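Local coordinates for elongation factor G (Thermus thermophilus, PDB 2DY1), which binds GTP and magnesium and, as a member of the elongation factor G family, probably acts as a GTPase in the elongation phase of translation, at residues 86-91 / 426-431. Numbering follows the deposited sequence.
Sequences DFVGEI and WGHGEL
Asp-86 and Leu-431 cross at about a right angle, Asp-86 OD1 lying 3.4 Å from Leu-431 CB at the first turn of helix 430-442. There OD1 accepts two hydrogen bonds, one from the backbone N of His-432 and one from a water at 2.8 Å. That water in turn accepts a hydrogen bond from Leu-431 N (3.0 Å), bridging the two segments. A carboxylate set at a helix N-terminus in this way would probably be stabilised by the partial positive charge there. Gly-429, the N-cap residue, brings its CA to 3.3 Å from Asp-86 OD1, an approach that a CB would block. Here the G domain, through the segment that follows the DxxG motif and corresponds to switch II of translational GTPases, meets domain III where strand 423-427 gives way to helix 430-442. With chi1 at 173°, Leu-431 carries CG and CD2 out to the Phe-87 ring, CG meeting CZ obliquely at 3.8 Å; Phe-87 also lies near the GTP-binding Thr-60. Val-88 places CG1 over one face of the His-428 imidazole, 8° off the normal, a CH-pi contact. NE2 of that ring bonds Pro-379 O, and an alanine here would probably leave this carbonyl without its donor and Val-88 CG1 without its aromatic face.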
loop_
_atom_site.group_PDB
_atom_site.type_symbol
_atom_site.label_atom_id
_atom_site.label_comp_id
_atom_site.label_asym_id
_atom_site.label_seq_id
_atom_site.Cartn_x
_atom_site.Cartn_y
_atom_site.Cartn_z
ATOM N N ASP A 86 2.781 -5.716 -1.807
ATOM C CA ASP A 86 1.705 -6.145 -0.937
ATOM C C ASP A 86 1.731 -5.349 0.361
ATOM O O ASP A 86 0.690 -5.139 1.018
ATOM C CB ASP A 86 1.902 -7.606 -0.562
ATOM C CG ASP A 86 1.742 -8.525 -1.731
ATOM O OD1 ASP A 86 0.676 -9.169 -1.853
ATOM O OD2 ASP A 86 2.691 -8.586 -2.535
ATOM N N PHE A 87 2.934 -4.942 0.740
ATOM C CA PHE A 87 3.132 -4.228 2.000
ATOM C C PHE A 87 3.384 -2.736 1.832
ATOM O O PHE A 87 4.138 -2.136 2.607
ATOM C CB PHE A 87 4.268 -4.908 2.758
ATOM C CG PHE A 87 4.091 -6.418 2.860
ATOM C CD1 PHE A 87 5.051 -7.283 2.343
ATOM C CD2 PHE A 87 2.933 -6.948 3.414
ATOM C CE1 PHE A 87 4.843 -8.673 2.367
ATOM C CE2 PHE A 87 2.718 -8.325 3.450
ATOM C CZ PHE A 87 3.678 -9.193 2.919
ATOM N N VAL A 88 2.753 -2.165 0.814
ATOM C CA VAL A 88 2.840 -0.727 0.517
ATOM C C VAL A 88 2.556 0.115 1.776
ATOM O O VAL A 88 3.140 1.183 1.952
ATOM C CB VAL A 88 1.850 -0.357 -0.610
ATOM C CG1 VAL A 88 0.418 -0.657 -0.190
ATOM C CG2 VAL A 88 2.012 1.106 -1.014
ATOM N N GLY A 89 1.642 -0.334 2.633
ATOM C CA GLY A 89 1.348 0.426 3.845
ATOM C C GLY A 89 2.602 0.692 4.670
ATOM O O GLY A 89 2.943 1.838 5.017
ATOM N N GLU A 90 3.331 -0.371 4.950
ATOM C CA GLU A 90 4.547 -0.266 5.735
ATOM C C GLU A 90 5.665 0.448 4.998
ATOM O O GLU A 90 6.419 1.206 5.597
ATOM C CB GLU A 90 5.000 -1.669 6.145
ATOM C CG GLU A 90 4.190 -2.246 7.292
ATOM C CD GLU A 90 4.605 -1.650 8.626
ATOM O OE1 GLU A 90 4.180 -0.522 8.954
ATOM O OE2 GLU A 90 5.389 -2.301 9.340
ATOM N N ILE A 91 5.773 0.200 3.700
ATOM C CA ILE A 91 6.807 0.855 2.919
ATOM C C ILE A 91 6.599 2.366 2.922
ATOM O O ILE A 91 7.545 3.126 3.192
ATOM C CB ILE A 91 6.819 0.342 1.464
ATOM C CG1 ILE A 91 7.184 -1.150 1.457
ATOM C CG2 ILE A 91 7.876 1.123 0.632
ATOM C CD1 ILE A 91 7.038 -1.833 0.085
ATOM N N TRP A 426 -10.460 -6.263 1.984
ATOM C CA TRP A 426 -9.742 -5.833 0.791
ATOM C C TRP A 426 -8.276 -5.664 1.117
ATOM O O TRP A 426 -7.934 -5.010 2.107
ATOM C CB TRP A 426 -10.249 -4.491 0.315
ATOM C CG TRP A 426 -11.628 -4.488 -0.196
ATOM C CD1 TRP A 426 -12.781 -4.375 0.530
ATOM C CD2 TRP A 426 -12.004 -4.497 -1.567
ATOM N NE1 TRP A 426 -13.858 -4.298 -0.320
ATOM C CE2 TRP A 426 -13.410 -4.370 -1.614
ATOM C CE3 TRP A 426 -11.289 -4.597 -2.767
ATOM C CZ2 TRP A 426 -14.119 -4.337 -2.820
ATOM C CZ3 TRP A 426 -11.989 -4.562 -3.967
ATOM C CH2 TRP A 426 -13.394 -4.432 -3.983
ATOM N N GLY A 427 -7.414 -6.230 0.278
ATOM C CA GLY A 427 -5.982 -6.137 0.499
ATOM C C GLY A 427 -5.239 -5.746 -0.763
ATOM O O GLY A 427 -5.858 -5.486 -1.805
ATOM N N HIS A 428 -3.912 -5.748 -0.682
ATOM C CA HIS A 428 -3.088 -5.327 -1.807
ATOM C C HIS A 428 -2.477 -6.424 -2.635
ATOM O O HIS A 428 -1.668 -6.152 -3.525
ATOM C CB HIS A 428 -1.998 -4.369 -1.295
ATOM C CG HIS A 428 -2.537 -3.019 -0.921
ATOM N ND1 HIS A 428 -2.981 -2.698 0.347
ATOM C CD2 HIS A 428 -2.750 -1.922 -1.681
ATOM C CE1 HIS A 428 -3.437 -1.455 0.347
ATOM N NE2 HIS A 428 -3.305 -0.964 -0.871
ATOM N N GLY A 429 -2.862 -7.665 -2.358
ATOM C CA GLY A 429 -2.317 -8.765 -3.126
ATOM C C GLY A 429 -2.608 -10.072 -2.429
ATOM O O GLY A 429 -3.087 -10.093 -1.294
ATOM N N GLU A 430 -2.305 -11.174 -3.112
ATOM C CA GLU A 430 -2.513 -12.503 -2.551
ATOM C C GLU A 430 -1.660 -12.717 -1.286
ATOM O O GLU A 430 -2.136 -13.244 -0.282
ATOM C CB GLU A 430 -2.180 -13.562 -3.634
ATOM C CG GLU A 430 -2.471 -14.990 -3.192
ATOM C CD GLU A 430 -2.268 -16.043 -4.285
ATOM O OE1 GLU A 430 -1.754 -15.711 -5.370
ATOM O OE2 GLU A 430 -2.628 -17.217 -4.031
ATOM N N LEU A 431 -0.395 -12.304 -1.335
ATOM C CA LEU A 431 0.485 -12.462 -0.191
ATOM C C LEU A 431 0.005 -11.588 0.949
ATOM O O LEU A 431 -0.024 -12.025 2.108
ATOM C CB LEU A 431 1.935 -12.112 -0.579
ATOM C CG LEU A 431 2.937 -12.068 0.585
ATOM C CD1 LEU A 431 3.047 -13.436 1.263
ATOM C CD2 LEU A 431 4.287 -11.620 0.066
HETATM O O HOH W 1 0.922 -11.156 -3.761
#